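Local coordinates for uncharacterized protein (Parabacteroides merdae, PDB 4R7F), which is of unknown function but contains immunoglobulin-like beta-sandwich domains and a region related to the first domain of type 9 secretion system plug proteins, at residues Gly150-Asp153 and Ile154-Asn157; Tyr326-Glu329 and Thr330-Tyr333. All coordinates share one frame; numbering follows the deposited sequence.

Interaction 1: residues Gly150-Asp153 and Ile154-Asn157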
ATOM      1  N   GLY A 150     -11.585   8.738  -7.245  1.00 30.43           N
ATOM      2  CA  GLY A 150     -12.772   9.456  -6.772  1.00 34.75           C
ATOM      3  C   GLY A 150     -13.315  10.388  -7.839  1.00 32.59           C
ATOM      4  O   GLY A 150     -14.380  10.965  -7.696  1.00 37.63           O
ATOM      5  N   ASN A 151     -12.590  10.524  -8.930  1.00 31.72           N
ATOM      6  CA  ASN A 151     -13.111  11.214 -10.073  1.00 33.28           C
ATOM      7  C   ASN A 151     -13.679  10.217 -11.027  1.00 30.37           C
ATOM      8  O   ASN A 151     -12.936   9.500 -11.695  1.00 43.32           O
ATOM      9  CB  ASN A 151     -12.010  12.024 -10.760  1.00 41.13           C
ATOM     10  CG  ASN A 151     -12.538  12.856 -11.896  1.00 40.19           C
ATOM     11  OD1 ASN A 151     -13.735  13.119 -11.993  1.00 56.07           O
ATOM     12  ND2 ASN A 151     -11.658  13.270 -12.758  1.00 40.38           N
ATOM     13  N   THR A 152     -15.004  10.182 -11.081  1.00 31.76           N
ATOM     14  CA  THR A 152     -15.758   9.133 -11.743  1.00 29.94           C
ATOM     15  C   THR A 152     -16.521   9.707 -12.896  1.00 35.18           C
ATOM     16  O   THR A 152     -16.497  10.910 -13.147  1.00 33.07           O
ATOM     17  CB  THR A 152     -16.766   8.468 -10.784  1.00 33.75           C
ATOM     18  OG1 THR A 152     -17.952   9.269 -10.679  1.00 33.50           O
ATOM     19  CG2 THR A 152     -16.138   8.269  -9.417  1.00 32.26           C
ATOM     20  N   ASP A 153     -17.210   8.832 -13.593  1.00 34.25           N
ATOM     21  CA  ASP A 153     -18.037   9.244 -14.703  1.00 35.96           C
ATOM     22  C   ASP A 153     -19.308   9.948 -14.297  1.00 39.37           C
ATOM     23  O   ASP A 153     -19.896  10.606 -15.141  1.00 42.55           O
ATOM     24  CB  ASP A 153     -18.412   8.028 -15.533  1.00 45.47           C
ATOM     25  CG  ASP A 153     -17.207   7.361 -16.155  1.00 43.44           C
ATOM     26  OD1 ASP A 153     -16.180   8.067 -16.377  1.00 54.06           O
ATOM     27  OD2 ASP A 153     -17.326   6.138 -16.422  1.00 43.69           O
ATOM     28  N   ILE A 154     -19.736   9.818 -13.034  1.00 36.41           N
ATOM     29  CA  ILE A 154     -20.991  10.434 -12.594  1.00 36.44           C
ATOM     30  C   ILE A 154     -20.818  11.568 -11.618  1.00 41.27           C
ATOM     31  O   ILE A 154     -21.786  12.267 -11.308  1.00 40.95           O
ATOM     32  CB  ILE A 154     -21.969   9.409 -11.965  1.00 36.64           C
ATOM     33  CG1 ILE A 154     -21.407   8.829 -10.659  1.00 41.37           C
ATOM     34  CG2 ILE A 154     -22.267   8.312 -12.982  1.00 36.33           C
ATOM     35  CD1 ILE A 154     -22.332   7.830  -9.991  1.00 40.84           C
ATOM     36  N   ASP A 155     -19.618  11.706 -11.074  1.00 35.61           N
ATOM     37  CA  ASP A 155     -19.300  12.824 -10.208  1.00 31.30           C
ATOM     38  C   ASP A 155     -17.776  13.032 -10.107  1.00 33.49           C
ATOM     39  O   ASP A 155     -16.987  12.284 -10.715  1.00 34.73           O
ATOM     40  CB  ASP A 155     -19.959  12.660  -8.836  1.00 34.57           C
ATOM     41  CG  ASP A 155     -19.375  11.487  -7.999  1.00 40.48           C
ATOM     42  OD1 ASP A 155     -18.441  10.789  -8.470  1.00 32.27           O
ATOM     43  OD2 ASP A 155     -19.863  11.286  -6.840  1.00 38.37           O
ATOM     44  N   THR A 156     -17.378  14.051  -9.359  1.00 33.36           N
ATOM     45  CA  THR A 156     -15.982  14.449  -9.263  1.00 40.18           C
ATOM     46  C   THR A 156     -15.602  14.686  -7.806  1.00 37.68           C
ATOM     47  O   THR A 156     -15.920  15.704  -7.234  1.00 36.28           O
ATOM     48  CB  THR A 156     -15.706  15.721 -10.093  1.00 38.10           C
ATOM     49  OG1 THR A 156     -16.071  15.465 -11.451  1.00 35.85           O
ATOM     50  CG2 THR A 156     -14.213  16.125 -10.029  1.00 33.77           C
ATOM     51  N   ASN A 157     -14.906  13.717  -7.227  1.00 41.68           N
ATOM     52  CA  ASN A 157     -14.437  13.806  -5.860  1.00 38.49           C
ATOM     53  C   ASN A 157     -15.570  14.257  -4.923  1.00 40.05           C
ATOM     54  O   ASN A 157     -15.471  15.282  -4.239  1.00 40.78           O
ATOM     55  CB  ASN A 157     -13.218  14.728  -5.794  1.00 41.65           C
ATOM     56  CG  ASN A 157     -12.071  14.243  -6.673  1.00 41.10           C
ATOM     57  OD1 ASN A 157     -11.890  13.050  -6.929  1.00 41.62           O
ATOM     58  ND2 ASN A 157     -11.334  15.172  -7.182  1.00 38.94           N
TER
HETATM   59  O   HOH W   1     -16.697  10.983  -6.255  1.00 30.72           O

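Interaction 2: residues Tyr326-Glu329 and Thr330-Tyr333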
ATOM      1  N   TYR A 326     -33.259  -2.429  17.403  1.00 33.04           N
ATOM      2  CA  TYR A 326     -33.356  -1.020  17.815  1.00 26.89           C
ATOM      3  C   TYR A 326     -34.027  -0.961  19.168  1.00 25.29           C
ATOM      4  O   TYR A 326     -35.087  -1.522  19.386  1.00 26.80           O
ATOM      5  CB  TYR A 326     -34.113  -0.179  16.789  1.00 28.90           C
ATOM      6  CG  TYR A 326     -33.984   1.296  17.053  1.00 30.91           C
ATOM      7  CD1 TYR A 326     -32.849   1.995  16.660  1.00 31.77           C
ATOM      8  CD2 TYR A 326     -34.976   1.987  17.735  1.00 31.49           C
ATOM      9  CE1 TYR A 326     -32.708   3.345  16.957  1.00 39.06           C
ATOM     10  CE2 TYR A 326     -34.843   3.330  18.026  1.00 34.57           C
ATOM     11  CZ  TYR A 326     -33.707   4.003  17.650  1.00 29.88           C
ATOM     12  OH  TYR A 326     -33.585   5.335  17.945  1.00 29.07           O
ATOM     13  N   ASN A 327     -33.341  -0.330  20.099  1.00 25.91           N
ATOM     14  CA  ASN A 327     -33.841  -0.101  21.411  1.00 21.08           C
ATOM     15  C   ASN A 327     -34.624   1.225  21.451  1.00 23.87           C
ATOM     16  O   ASN A 327     -34.035   2.303  21.509  1.00 28.57           O
ATOM     17  CB  ASN A 327     -32.670  -0.057  22.398  1.00 24.85           C
ATOM     18  CG  ASN A 327     -33.135   0.093  23.836  1.00 22.88           C
ATOM     19  OD1 ASN A 327     -34.215   0.603  24.099  1.00 33.38           O
ATOM     20  ND2 ASN A 327     -32.376  -0.424  24.737  1.00 23.87           N
ATOM     21  N   PHE A 328     -35.956   1.148  21.455  1.00 26.06           N
ATOM     22  CA  PHE A 328     -36.774   2.359  21.510  1.00 27.16           C
ATOM     23  C   PHE A 328     -36.855   2.993  22.885  1.00 29.84           C
ATOM     24  O   PHE A 328     -37.364   4.070  23.003  1.00 32.53           O
ATOM     25  CB  PHE A 328     -38.182   2.077  21.007  1.00 26.18           C
ATOM     26  CG  PHE A 328     -38.242   1.749  19.554  1.00 26.33           C
ATOM     27  CD1 PHE A 328     -37.925   0.471  19.110  1.00 26.49           C
ATOM     28  CD2 PHE A 328     -38.637   2.710  18.628  1.00 27.32           C
ATOM     29  CE1 PHE A 328     -38.034   0.158  17.772  1.00 29.64           C
ATOM     30  CE2 PHE A 328     -38.696   2.411  17.271  1.00 27.77           C
ATOM     31  CZ  PHE A 328     -38.385   1.135  16.842  1.00 26.93           C
ATOM     32  N   GLU A 329     -36.374   2.343  23.935  1.00 31.40           N
ATOM     33  CA  GLU A 329     -36.278   3.028  25.194  1.00 28.92           C
ATOM     34  C   GLU A 329     -35.122   4.042  25.132  1.00 30.53           C
ATOM     35  O   GLU A 329     -35.278   5.195  25.527  1.00 26.81           O
ATOM     36  CB  GLU A 329     -36.045   2.043  26.355  1.00 30.53           C
ATOM     37  CG  GLU A 329     -37.190   1.080  26.624  1.00 25.39           C
ATOM     38  CD  GLU A 329     -38.414   1.764  27.236  1.00 32.08           C
ATOM     39  OE1 GLU A 329     -38.311   2.327  28.351  1.00 26.97           O
ATOM     40  OE2 GLU A 329     -39.498   1.735  26.598  1.00 32.79           O
ATOM     41  N   THR A 330     -33.965   3.585  24.675  1.00 33.65           N
ATOM     42  CA  THR A 330     -32.763   4.404  24.658  1.00 34.15           C
ATOM     43  C   THR A 330     -32.586   5.199  23.398  1.00 36.28           C
ATOM     44  O   THR A 330     -31.698   6.021  23.380  1.00 31.46           O
ATOM     45  CB  THR A 330     -31.479   3.589  24.809  1.00 31.43           C
ATOM     46  OG1 THR A 330     -31.454   2.569  23.807  1.00 37.49           O
ATOM     47  CG2 THR A 330     -31.416   2.977  26.192  1.00 42.47           C
ATOM     48  N   LYS A 331     -33.420   4.955  22.382  1.00 38.86           N
ATOM     49  CA  LYS A 331     -33.246   5.460  21.013  1.00 34.72           C
ATOM     50  C   LYS A 331     -31.884   5.137  20.377  1.00 33.28           C
ATOM     51  O   LYS A 331     -31.183   6.013  19.850  1.00 34.92           O
ATOM     52  CB  LYS A 331     -33.534   6.957  20.947  1.00 46.62           C
ATOM     53  CG  LYS A 331     -34.893   7.362  21.500  1.00 48.99           C
ATOM     54  CD  LYS A 331     -36.044   6.697  20.763  1.00 65.00           C
ATOM     55  CE  LYS A 331     -37.353   6.884  21.538  1.00 73.47           C
ATOM     56  NZ  LYS A 331     -38.453   6.040  20.980  1.00 61.97           N
ATOM     57  N   GLN A 332     -31.533   3.860  20.411  1.00 30.16           N
ATOM     58  CA  GLN A 332     -30.236   3.395  19.936  1.00 30.69           C
ATOM     59  C   GLN A 332     -30.355   2.044  19.304  1.00 32.10           C
ATOM     60  O   GLN A 332     -31.160   1.215  19.737  1.00 30.09           O
ATOM     61  CB  GLN A 332     -29.290   3.264  21.096  1.00 32.49           C
ATOM     62  CG  GLN A 332     -29.093   4.574  21.847  1.00 37.89           C
ATOM     63  CD  GLN A 332     -28.258   4.384  23.079  1.00 40.53           C
ATOM     64  OE1 GLN A 332     -28.311   3.336  23.739  1.00 36.96           O
ATOM     65  NE2 GLN A 332     -27.490   5.392  23.405  1.00 31.02           N
ATOM     66  N   TYR A 333     -29.555   1.819  18.279  1.00 28.97           N
ATOM     67  CA  TYR A 333     -29.285   0.459  17.811  1.00 28.72           C
ATOM     68  C   TYR A 333     -28.279  -0.143  18.800  1.00 25.60           C
ATOM     69  O   TYR A 333     -27.322   0.518  19.178  1.00 29.77           O
ATOM     70  CB  TYR A 333     -28.713   0.497  16.393  1.00 26.67           C
ATOM     71  CG  TYR A 333     -29.704   0.879  15.288  1.00 25.05           C
ATOM     72  CD1 TYR A 333     -30.500  -0.083  14.686  1.00 27.32           C
ATOM     73  CD2 TYR A 333     -29.802   2.169  14.833  1.00 23.06           C
ATOM     74  CE1 TYR A 333     -31.402   0.233  13.704  1.00 23.76           C
ATOM     75  CE2 TYR A 333     -30.673   2.507  13.821  1.00 25.94           C
ATOM     76  CZ  TYR A 333     -31.477   1.540  13.246  1.00 30.55           C
ATOM     77  OH  TYR A 333     -32.368   1.859  12.217  1.00 29.69           O
TER

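Interaction 1: residues Gly150-Asp153 and Ile154-Asn157
The hydroxyl of Thr-152 links both sides of this loop: its OG1 donates to Asp-155 OD1 over 2.7 Å and accepts Ile-154 N at 3.0 Å, the latter bond making an ST turn. Thr-152 chi1 of 81° sets OG1 between its own backbone N and carbonyl carbon, so the oxygen leans over the turn while CG2 packs 3.5 Å from Asp-155 OD1. The carboxylate is met on its anti side, 33° out of plane. Backbone bonds close the loop as well, Thr-152 N to Asp-155 O at 2.9 Å and Asn-157 N to Gly-150 O at 2.8 Å. With Asp-153 and Ile-154 both in right-handed helical conformation, residues 152 to 155 form a type I beta turn in the loop joining strands 143-149 and 160-168 of a four-stranded antiparallel sheet. Asn-157 takes left-handed backbone angles, which asparagine tolerates well. A water ties Gly-150 O to Asp-155 OD1. Beside the turn Asn-151 and Thr-156 run alongside each other, joined by a weak bond from Thr-156 OG1 to Asn-151 OD1. Farther out, Asp-155 OD2 bonds to His-160 ND1, fixing the second carboxylate oxygen, and Gln-162 OE1 takes the N-H of Asp-153. The apolar parts of Thr-152 and Ile-154 rest on Ile-217 of strand 207-219.

Interaction 2: residues Tyr326-Glu329 and Thr330-Tyr333
Asn-327 and Gln-332 form an antiparallel hydrogen-bonded pair, Asn-327 N to Gln-332 O at 2.7 Å and Gln-332 N to Asn-327 O at 3.1 Å, beside the non-hydrogen-bonded pair Tyr-326 and Tyr-333. The two tyrosines make a T-shaped stack: Tyr-326 turns its CD1 edge onto the centre of the Tyr-333 face, centroids 4.7 Å apart and planes at 76°. At its opposite edge, Tyr-326 CD2 points over the middle of the Phe-328 ring, and Gln-332 O lies over one face of the Tyr-326 ring. That ring is carried across strand 332-340 by a chi1 of -169°, CG anti to the backbone N, and its OH bonds to Cys-299 O, just past the end of strand 290-298. If the ring of Tyr-326 were cut back to an alanine, the faces of Tyr-333 and Phe-328 would probably lose their edge partner and Cys-299 O its hydroxyl. Asn-327 suits the turn because its short amide leans forward into it: OD1 accepts Thr-330 N at 3.0 Å from well above the carbonyl plane, and Glu-329 N weakly. Thr-330 OG1 bonds instead to Glu-334 OE2. Lys-331, bent at chi2, brings NZ weakly to Phe-328 O. Its left-handed backbone lets both Lys-331 and Gln-332 face Asn-327, a G1 beta bulge, here completing the beta hairpin at the edge of a five-stranded sheet.

How the interactions relate
From the N terminus, interaction 1 comes first, closing the loop that carries strand 143-149 into strand 160-168 at one end of a four-stranded antiparallel sheet. The chain then runs through strand 207-219 and into a later sheet before interaction 2 closes the short reversal from strand 325-327 to strand 332-340, at the margin of a five-stranded mixed sheet. The two lie in series, neither nested nor crossed, and do not touch: their centres are about 37 Å apart and their nearest atoms about 25 Å. Each joins consecutive antiparallel strands within its own sheet, and both lie at the surface, far from the centre of the chain.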